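Long-range contacts in viral structural protein 4 (PDB 6TZ0), which binds GTP and accompanies the viral RNA-dependent RNA polymerase, where it probably acts as a nucleotide-dependent cofactor of RNA synthesis: residues L51-L56 and N170-L175; P205-A210 and F229-R234; C256-T261 and M314-H319. All coordinates share one frame; numbering follows the deposited sequence.

Contact 1: residues L51-L56 and N170-L175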
loop_
_atom_site.group_PDB
_atom_site.type_symbol
_atom_site.label_atom_id
_atom_site.label_comp_id
_atom_site.label_asym_id
_atom_site.label_seq_id
_atom_site.Cartn_x
_atom_site.Cartn_y
_atom_site.Cartn_z
ATOM N N LEU B 51 -13.192 23.001 -41.102
ATOM C CA LEU B 51 -13.282 21.682 -41.728
ATOM C C LEU B 51 -12.411 20.654 -41.010
ATOM O O LEU B 51 -12.807 19.488 -40.862
ATOM C CB LEU B 51 -12.887 21.776 -43.199
ATOM C CG LEU B 51 -13.803 22.571 -44.127
ATOM C CD1 LEU B 51 -13.188 22.695 -45.501
ATOM C CD2 LEU B 51 -15.156 21.913 -44.219
ATOM N N ILE B 52 -11.233 21.074 -40.540
ATOM C CA ILE B 52 -10.364 20.166 -39.795
ATOM C C ILE B 52 -10.990 19.788 -38.454
ATOM O O ILE B 52 -10.916 18.625 -38.038
ATOM C CB ILE B 52 -8.961 20.784 -39.632
ATOM C CG1 ILE B 52 -8.254 20.861 -40.979
ATOM C CG2 ILE B 52 -8.086 19.975 -38.712
ATOM C CD1 ILE B 52 -6.968 21.637 -40.928
ATOM N N HIS B 53 -11.642 20.744 -37.774
ATOM C CA HIS B 53 -12.342 20.431 -36.524
ATOM C C HIS B 53 -13.462 19.421 -36.730
ATOM O O HIS B 53 -13.618 18.487 -35.928
ATOM C CB HIS B 53 -12.930 21.689 -35.891
ATOM C CG HIS B 53 -11.935 22.549 -35.184
ATOM N ND1 HIS B 53 -11.274 23.585 -35.802
ATOM C CD2 HIS B 53 -11.513 22.546 -33.899
ATOM C CE1 HIS B 53 -10.481 24.178 -34.931
ATOM N NE2 HIS B 53 -10.599 23.558 -33.770
ATOM N N SER B 54 -14.245 19.591 -37.799
ATOM C CA SER B 54 -15.340 18.662 -38.073
ATOM C C SER B 54 -14.821 17.262 -38.385
ATOM O O SER B 54 -15.350 16.263 -37.875
ATOM C CB SER B 54 -16.176 19.185 -39.232
ATOM O OG SER B 54 -16.731 20.448 -38.925
ATOM N N MET B 55 -13.762 17.181 -39.199
ATOM C CA MET B 55 -13.165 15.895 -39.546
ATOM C C MET B 55 -12.570 15.203 -38.324
ATOM O O MET B 55 -12.714 13.985 -38.162
ATOM C CB MET B 55 -12.103 16.110 -40.621
ATOM C CG MET B 55 -11.446 14.860 -41.155
ATOM S SD MET B 55 -12.530 13.798 -42.098
ATOM C CE MET B 55 -12.676 14.744 -43.606
ATOM N N LEU B 56 -11.929 15.971 -37.436
ATOM C CA LEU B 56 -11.348 15.396 -36.226
ATOM C C LEU B 56 -12.411 14.874 -35.272
ATOM O O LEU B 56 -12.225 13.819 -34.658
ATOM C CB LEU B 56 -10.473 16.422 -35.514
ATOM C CG LEU B 56 -9.079 16.651 -36.075
ATOM C CD1 LEU B 56 -8.430 17.794 -35.353
ATOM C CD2 LEU B 56 -8.281 15.394 -35.874
ATOM N N ASN B 170 -11.694 17.065 -26.462
ATOM C CA ASN B 170 -10.756 16.039 -26.022
ATOM C C ASN B 170 -9.703 15.745 -27.079
ATOM O O ASN B 170 -8.530 15.560 -26.746
ATOM C CB ASN B 170 -11.506 14.762 -25.653
ATOM C CG ASN B 170 -12.266 14.889 -24.357
ATOM O OD1 ASN B 170 -11.776 15.466 -23.393
ATOM N ND2 ASN B 170 -13.469 14.342 -24.322
ATOM N N TYR B 171 -10.099 15.705 -28.354
ATOM C CA TYR B 171 -9.149 15.386 -29.417
ATOM C C TYR B 171 -8.115 16.491 -29.614
ATOM O O TYR B 171 -6.958 16.202 -29.943
ATOM C CB TYR B 171 -9.899 15.069 -30.717
ATOM C CG TYR B 171 -10.914 16.102 -31.162
ATOM C CD1 TYR B 171 -10.539 17.190 -31.937
ATOM C CD2 TYR B 171 -12.251 15.981 -30.811
ATOM C CE1 TYR B 171 -11.460 18.132 -32.339
ATOM C CE2 TYR B 171 -13.178 16.916 -31.211
ATOM C CZ TYR B 171 -12.775 17.988 -31.972
ATOM O OH TYR B 171 -13.698 18.923 -32.372
ATOM N N ILE B 172 -8.487 17.745 -29.358
ATOM C CA ILE B 172 -7.507 18.825 -29.396
ATOM C C ILE B 172 -6.507 18.682 -28.252
ATOM O O ILE B 172 -5.302 18.895 -28.438
ATOM C CB ILE B 172 -8.221 20.188 -29.389
ATOM C CG1 ILE B 172 -9.122 20.310 -30.612
ATOM C CG2 ILE B 172 -7.231 21.335 -29.396
ATOM C CD1 ILE B 172 -8.375 20.233 -31.921
ATOM N N ASN B 173 -6.980 18.273 -27.071
ATOM C CA ASN B 173 -6.084 17.971 -25.958
ATOM C C ASN B 173 -5.161 16.805 -26.269
ATOM O O ASN B 173 -4.024 16.774 -25.792
ATOM C CB ASN B 173 -6.882 17.648 -24.698
ATOM C CG ASN B 173 -7.524 18.860 -24.089
ATOM O OD1 ASN B 173 -6.927 19.929 -24.029
ATOM N ND2 ASN B 173 -8.748 18.700 -23.615
ATOM N N GLN B 174 -5.638 15.833 -27.047
ATOM C CA GLN B 174 -4.773 14.751 -27.501
ATOM C C GLN B 174 -3.717 15.256 -28.475
ATOM O O GLN B 174 -2.606 14.720 -28.515
ATOM C CB GLN B 174 -5.619 13.657 -28.144
ATOM C CG GLN B 174 -6.586 13.017 -27.176
ATOM C CD GLN B 174 -7.586 12.113 -27.845
ATOM O OE1 GLN B 174 -7.520 11.870 -29.043
ATOM N NE2 GLN B 174 -8.566 11.668 -27.082
ATOM N N LEU B 175 -4.042 16.285 -29.257
ATOM C CA LEU B 175 -3.069 16.846 -30.191
ATOM C C LEU B 175 -2.055 17.777 -29.537
ATOM O O LEU B 175 -0.993 17.996 -30.125
ATOM C CB LEU B 175 -3.775 17.611 -31.304
ATOM C CG LEU B 175 -4.646 16.783 -32.232
ATOM C CD1 LEU B 175 -5.347 17.711 -33.183
ATOM C CD2 LEU B 175 -3.805 15.778 -32.965
#
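Leu56 and Tyr171 carry most of the apolar contact: Leu56 CB lies 3.7 Å from Tyr171 CD1 and equally near CE1, so the leucine crosses the CD1-CE1 side of the ring at a slant. Tyr171 can offer its ring here because its CG sits between the backbone N and the carbonyl carbon (chi1 52°), which carries the aromatic group out toward the other helix. Farther along, Leu56 CD1 meets Leu175 CD1 tip to tip at 3.8 Å, and the same methyl lies 4.2 Å from Ile172 CD1. Branched aliphatic residues suit this place: their methyls fill the interface between two rigid backbones without needing a polar partner. The backbones belong to helices 41-60 and 170-176 of the N-terminal helical region, whose local axes pass 11.0 Å apart and are nearly perpendicular, at 101°. Such a steep crossing confines the contact to one small patch, with Leu56 and Tyr171 as the nearest backbone pair. On the polar side, no hydrogen bond joins the segments. The Tyr171 hydroxyl comes to the edge of the His53 imidazole, near its plane, and OH remains 3.6 Å from the backbone O of His53. Leu56 O lies over one face of the tyrosine ring. His53 spends its polarity nearby, ND1 bonding to Ala49 O and NE2 weakly to Phe2 O, which probably restrains the rotation of the ring. Tyr73 of helix 70-79 covers both Leu56 and Leu175, while Asn170 OD1 is hydrogen-bonded to Thr462 OG1 of the RNA-dependent RNA polymerase chain.

Contact 2: residues P205-A210 and F229-R234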
loop_
_atom_site.group_PDB
_atom_site.type_symbol
_atom_site.label_atom_id
_atom_site.label_comp_id
_atom_site.label_asym_id
_atom_site.label_seq_id
_atom_site.Cartn_x
_atom_site.Cartn_y
_atom_site.Cartn_z
ATOM N N PRO B 205 -10.292 46.065 -31.188
ATOM C CA PRO B 205 -11.085 47.018 -30.403
ATOM C C PRO B 205 -10.492 48.417 -30.388
ATOM O O PRO B 205 -9.286 48.615 -30.534
ATOM C CB PRO B 205 -11.076 46.410 -28.997
ATOM C CG PRO B 205 -10.803 44.991 -29.210
ATOM C CD PRO B 205 -9.873 44.919 -30.371
ATOM N N PHE B 206 -11.371 49.395 -30.193
ATOM C CA PHE B 206 -10.989 50.790 -30.042
ATOM C C PHE B 206 -11.705 51.358 -28.831
ATOM O O PHE B 206 -12.934 51.301 -28.751
ATOM C CB PHE B 206 -11.335 51.605 -31.288
ATOM C CG PHE B 206 -10.909 53.039 -31.205
ATOM C CD1 PHE B 206 -9.588 53.391 -31.385
ATOM C CD2 PHE B 206 -11.834 54.033 -30.946
ATOM C CE1 PHE B 206 -9.195 54.704 -31.306
ATOM C CE2 PHE B 206 -11.442 55.346 -30.860
ATOM C CZ PHE B 206 -10.123 55.680 -31.047
ATOM N N GLU B 207 -10.943 51.922 -27.905
ATOM C CA GLU B 207 -11.481 52.391 -26.638
ATOM C C GLU B 207 -11.857 53.864 -26.725
ATOM O O GLU B 207 -11.001 54.711 -26.995
ATOM C CB GLU B 207 -10.460 52.171 -25.526
ATOM C CG GLU B 207 -10.901 52.681 -24.179
ATOM C CD GLU B 207 -9.912 52.350 -23.084
ATOM O OE1 GLU B 207 -8.889 51.700 -23.381
ATOM O OE2 GLU B 207 -10.149 52.749 -21.926
ATOM N N LEU B 208 -13.130 54.164 -26.486
ATOM C CA LEU B 208 -13.592 55.533 -26.322
ATOM C C LEU B 208 -13.512 55.894 -24.847
ATOM O O LEU B 208 -14.096 55.204 -24.012
ATOM C CB LEU B 208 -15.025 55.692 -26.825
ATOM C CG LEU B 208 -15.294 55.533 -28.315
ATOM C CD1 LEU B 208 -16.780 55.586 -28.576
ATOM C CD2 LEU B 208 -14.583 56.620 -29.084
ATOM N N THR B 209 -12.789 56.955 -24.522
ATOM C CA THR B 209 -12.745 57.470 -23.161
ATOM C C THR B 209 -13.329 58.876 -23.154
ATOM O O THR B 209 -13.873 59.345 -24.149
ATOM C CB THR B 209 -11.322 57.450 -22.598
ATOM O OG1 THR B 209 -10.472 58.277 -23.396
ATOM C CG2 THR B 209 -10.771 56.044 -22.582
ATOM N N ALA B 210 -13.225 59.549 -22.011
ATOM C CA ALA B 210 -13.775 60.891 -21.886
ATOM C C ALA B 210 -12.954 61.934 -22.630
ATOM O O ALA B 210 -13.498 62.975 -23.008
ATOM C CB ALA B 210 -13.889 61.279 -20.413
ATOM N N PHE B 229 -15.104 49.709 -27.559
ATOM C CA PHE B 229 -15.138 49.564 -26.110
ATOM C C PHE B 229 -15.518 50.907 -25.499
ATOM O O PHE B 229 -14.692 51.817 -25.414
ATOM C CB PHE B 229 -13.802 49.051 -25.593
ATOM C CG PHE B 229 -13.700 49.027 -24.107
ATOM C CD1 PHE B 229 -14.602 48.309 -23.348
ATOM C CD2 PHE B 229 -12.655 49.658 -23.469
ATOM C CE1 PHE B 229 -14.499 48.282 -21.979
ATOM C CE2 PHE B 229 -12.539 49.621 -22.100
ATOM C CZ PHE B 229 -13.460 48.932 -21.357
ATOM N N ASN B 230 -16.770 51.018 -25.070
ATOM C CA ASN B 230 -17.300 52.244 -24.485
ATOM C C ASN B 230 -16.813 52.360 -23.046
ATOM O O ASN B 230 -17.240 51.600 -22.173
ATOM C CB ASN B 230 -18.822 52.228 -24.556
ATOM C CG ASN B 230 -19.451 53.553 -24.196
ATOM O OD1 ASN B 230 -18.769 54.532 -23.909
ATOM N ND2 ASN B 230 -20.770 53.585 -24.199
ATOM N N ASN B 231 -15.941 53.323 -22.789
ATOM C CA ASN B 231 -15.421 53.599 -21.458
ATOM C C ASN B 231 -15.537 55.089 -21.174
ATOM O O ASN B 231 -14.645 55.715 -20.602
ATOM C CB ASN B 231 -13.979 53.116 -21.338
ATOM C CG ASN B 231 -13.518 52.977 -19.901
ATOM O OD1 ASN B 231 -14.266 53.243 -18.965
ATOM N ND2 ASN B 231 -12.272 52.564 -19.722
ATOM N N THR B 232 -16.641 55.685 -21.603
ATOM C CA THR B 232 -16.861 57.110 -21.439
ATOM C C THR B 232 -17.702 57.450 -20.220
ATOM O O THR B 232 -17.804 58.628 -19.868
ATOM C CB THR B 232 -17.536 57.674 -22.689
ATOM O OG1 THR B 232 -18.805 57.039 -22.867
ATOM C CG2 THR B 232 -16.685 57.400 -23.904
ATOM N N GLY B 233 -18.293 56.455 -19.567
ATOM C CA GLY B 233 -19.201 56.723 -18.475
ATOM C C GLY B 233 -20.584 57.132 -18.909
ATOM O O GLY B 233 -21.368 57.603 -18.082
ATOM N N ARG B 234 -20.910 56.965 -20.183
ATOM C CA ARG B 234 -22.190 57.369 -20.736
ATOM C C ARG B 234 -22.865 56.159 -21.366
ATOM O O ARG B 234 -22.263 55.098 -21.530
ATOM C CB ARG B 234 -22.002 58.499 -21.755
ATOM C CG ARG B 234 -21.393 59.747 -21.135
ATOM C CD ARG B 234 -21.150 60.862 -22.129
ATOM N NE ARG B 234 -22.395 61.436 -22.621
ATOM C CZ ARG B 234 -22.458 62.386 -23.544
ATOM N NH1 ARG B 234 -21.347 62.873 -24.069
ATOM N NH2 ARG B 234 -23.633 62.858 -23.933
#
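Glu207 and Phe229 both turn CG opposite the backbone N, with chi1 at 177° and 173°, and therefore run side by side in the same direction from one face of the sheet. Glu207 CG comes within 3.6 Å of Phe229 CD2, while Glu207 CB lies at the edge of the Phe229 ring, in its plane; the long methylene arm of glutamate thus serves as apolar cover and still carries a carboxylate as far as Asn231. Because that chain stays extended, OE2 reaches Asn231 ND2 and accepts a hydrogen bond of 3.1 Å. The amide and carboxylate planes are only 15° apart, but the donor stands well out of the carboxylate plane, on the anti side of OE2. Asn231 ND2 also bonds to Ser317 OG, so an amide, with two hydrogens on one nitrogen, fits between these partners.

The backbones pair as parallel strands. Phe229 is held at both ends, its N bonding to Phe206 O at 2.9 Å and its O receiving Leu208 N at 3.0 Å. Farther along, Asn231 N reaches Leu208 O at 2.9 Å. Near it Thr232 OG1 donates to Asn230 OD1 at 2.7 Å, in the carbonyl plane and on a lone pair, while Asn230 ND2 is hydrogen-bonded to Asp236 OD1; the threonine methyl CG2 packs on Leu208 CB at 3.8 Å. Strands 204-208 and 226-230 form this two-stranded sheet; Ile239 of helix 236-242 covers Leu208, Asn230 and Thr232, while Asn231 faces strand 313-319.

Contact 3: residues C256-T261 and M314-H319; sequences CLITWT and MKISPH
A classic beta bulge interrupts this antiparallel pair of strands where Met314 and Lys315 together face Thr259. The carbonyl of Thr259 takes both amides, Met314 N closely, at 2.7 Å from Thr259 O, and Lys315 N only weakly. Past the bulge the regular ladder resumes with Thr259 N bonded to Lys315 O, and Leu257 and Ser317 form a hydrogen-bonded pair in both directions, Leu257 N lying 2.9 Å from Ser317 O and Ser317 N 3.1 Å from Leu257 O. The strand directions differ by 155°.

Side chains divide between the two faces. On the buried one Ile258 and Ile316 point the same way from a non-hydrogen-bonded pair, their CG1 atoms 3.8 Å apart; beta-branched residues favour extended backbone and give this face a greasy surface. Next to them, Ile258 CG2 sits above a face of the Trp260 ring, offset toward its rim. On the other face Leu257 makes a CH-pi contact with His319: CD1 stands 3.8 Å from the centroid of the imidazole, 8° off the normal. His319 directs CG away from its backbone N (chi1 -168°), placing the ring under that methyl, and its NE2 bonds to Gln188 O. Thr259 OG1 touches Lys315 CB at 3.3 Å, from which the lysine runs on fully extended, as suits a charged residue at an exposed position. At the bulge end Met314 CG packs on Thr261 CG2 at 3.7 Å.

Strand 255-261 lies between 313-319, an outermost strand of this four-stranded sheet, and 266-271; Leu293 of helix 290-296 covers Ile258 and Trp260.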
loop_
_atom_site.group_PDB
_atom_site.type_symbol
_atom_site.label_atom_id
_atom_site.label_comp_id
_atom_site.label_asym_id
_atom_site.label_seq_id
_atom_site.Cartn_x
_atom_site.Cartn_y
_atom_site.Cartn_z
ATOM N N CYS B 256 -16.539 44.911 -13.235
ATOM C CA CYS B 256 -15.843 46.173 -13.056
ATOM C C CYS B 256 -14.390 45.918 -12.703
ATOM O O CYS B 256 -14.026 44.861 -12.191
ATOM C CB CYS B 256 -16.480 47.035 -11.961
ATOM S SG CYS B 256 -18.070 47.709 -12.386
ATOM N N LEU B 257 -13.561 46.910 -12.995
ATOM C CA LEU B 257 -12.187 46.941 -12.523
ATOM C C LEU B 257 -11.958 48.298 -11.887
ATOM O O LEU B 257 -12.163 49.330 -12.530
ATOM C CB LEU B 257 -11.201 46.670 -13.662
ATOM C CG LEU B 257 -9.736 46.485 -13.286
ATOM C CD1 LEU B 257 -9.165 45.378 -14.106
ATOM C CD2 LEU B 257 -8.963 47.741 -13.595
ATOM N N ILE B 258 -11.543 48.294 -10.629
ATOM C CA ILE B 258 -11.370 49.503 -9.841
ATOM C C ILE B 258 -9.893 49.645 -9.511
ATOM O O ILE B 258 -9.234 48.655 -9.185
ATOM C CB ILE B 258 -12.218 49.434 -8.558
ATOM C CG1 ILE B 258 -13.662 49.099 -8.899
ATOM C CG2 ILE B 258 -12.201 50.756 -7.836
ATOM C CD1 ILE B 258 -14.484 48.724 -7.710
ATOM N N THR B 259 -9.365 50.860 -9.612
ATOM C CA THR B 259 -8.035 51.171 -9.105
ATOM C C THR B 259 -8.170 52.089 -7.900
ATOM O O THR B 259 -8.897 53.083 -7.951
ATOM C CB THR B 259 -7.145 51.818 -10.168
ATOM O OG1 THR B 259 -7.732 53.044 -10.604
ATOM C CG2 THR B 259 -6.969 50.893 -11.348
ATOM N N TRP B 260 -7.485 51.744 -6.824
ATOM C CA TRP B 260 -7.630 52.387 -5.531
ATOM C C TRP B 260 -6.355 53.134 -5.182
ATOM O O TRP B 260 -5.369 53.103 -5.911
ATOM C CB TRP B 260 -7.934 51.349 -4.456
ATOM C CG TRP B 260 -9.216 50.629 -4.615
ATOM C CD1 TRP B 260 -9.417 49.473 -5.298
ATOM C CD2 TRP B 260 -10.464 50.964 -4.017
ATOM N NE1 TRP B 260 -10.723 49.086 -5.200
ATOM C CE2 TRP B 260 -11.389 49.986 -4.413
ATOM C CE3 TRP B 260 -10.896 52.007 -3.198
ATOM C CZ2 TRP B 260 -12.718 50.018 -4.018
ATOM C CZ3 TRP B 260 -12.210 52.035 -2.805
ATOM C CH2 TRP B 260 -13.108 51.053 -3.219
ATOM N N THR B 261 -6.369 53.789 -4.030
ATOM C CA THR B 261 -5.166 54.365 -3.451
ATOM C C THR B 261 -4.696 53.441 -2.338
ATOM O O THR B 261 -5.497 53.007 -1.509
ATOM C CB THR B 261 -5.423 55.769 -2.913
ATOM O OG1 THR B 261 -6.371 55.704 -1.846
ATOM C CG2 THR B 261 -5.979 56.646 -4.001
ATOM N N MET B 314 -9.609 55.723 -7.715
ATOM C CA MET B 314 -8.971 56.510 -8.759
ATOM C C MET B 314 -9.652 56.354 -10.108
ATOM O O MET B 314 -9.703 57.322 -10.873
ATOM C CB MET B 314 -7.502 56.113 -8.899
ATOM C CG MET B 314 -6.665 56.352 -7.668
ATOM S SD MET B 314 -4.992 55.709 -7.838
ATOM C CE MET B 314 -4.287 56.885 -8.984
ATOM N N LYS B 315 -10.184 55.169 -10.416
ATOM C CA LYS B 315 -10.740 54.874 -11.730
ATOM C C LYS B 315 -11.595 53.614 -11.650
ATOM O O LYS B 315 -11.206 52.648 -10.995
ATOM C CB LYS B 315 -9.616 54.683 -12.755
ATOM C CG LYS B 315 -10.079 54.527 -14.177
ATOM C CD LYS B 315 -8.897 54.416 -15.111
ATOM C CE LYS B 315 -9.350 54.245 -16.543
ATOM N NZ LYS B 315 -8.194 54.121 -17.467
ATOM N N ILE B 316 -12.759 53.636 -12.308
ATOM C CA ILE B 316 -13.603 52.455 -12.493
ATOM C C ILE B 316 -13.922 52.316 -13.973
ATOM O O ILE B 316 -14.440 53.251 -14.590
ATOM C CB ILE B 316 -14.917 52.524 -11.692
ATOM C CG1 ILE B 316 -14.661 52.489 -10.201
ATOM C CG2 ILE B 316 -15.803 51.342 -12.002
ATOM C CD1 ILE B 316 -15.901 52.736 -9.385
ATOM N N SER B 317 -13.630 51.150 -14.536
ATOM C CA SER B 317 -13.962 50.823 -15.909
ATOM C C SER B 317 -14.722 49.509 -15.950
ATOM O O SER B 317 -14.576 48.679 -15.047
ATOM C CB SER B 317 -12.693 50.710 -16.763
ATOM O OG SER B 317 -11.982 51.932 -16.776
ATOM N N PRO B 318 -15.562 49.299 -16.964
ATOM C CA PRO B 318 -16.162 47.973 -17.148
ATOM C C PRO B 318 -15.119 46.952 -17.566
ATOM O O PRO B 318 -14.220 47.242 -18.358
ATOM C CB PRO B 318 -17.190 48.202 -18.259
ATOM C CG PRO B 318 -17.470 49.642 -18.219
ATOM C CD PRO B 318 -16.189 50.296 -17.842
ATOM N N HIS B 319 -15.238 45.749 -17.017
ATOM C CA HIS B 319 -14.245 44.714 -17.243
ATOM C C HIS B 319 -14.974 43.381 -17.290
ATOM O O HIS B 319 -16.131 43.283 -16.890
ATOM C CB HIS B 319 -13.172 44.745 -16.149
ATOM C CG HIS B 319 -11.971 43.911 -16.453
ATOM N ND1 HIS B 319 -10.992 44.313 -17.332
ATOM C CD2 HIS B 319 -11.608 42.683 -16.022
ATOM C CE1 HIS B 319 -10.065 43.377 -17.411
ATOM N NE2 HIS B 319 -10.421 42.373 -16.633
#

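In the fold
Contact 1 is a buried helix crossing joined by apolar packing, without a hydrogen bond between its segments, and it stands well apart, about 38 Å from contact 2 and 40 Å from contact 3, measured between centres. The other two are strand pairings built on backbone hydrogen bonds: contact 2 is parallel and lies at the surface, and contact 3 is antiparallel and partly buried, with one face turned inward. These two are adjacent, their centres about 14 Å apart. Besides the Asn231 bond to the edge strand, Phe229 packs against Pro318, bringing the small sheet up to the larger one. Contact 1 alone includes residues that meet the polymerase chain.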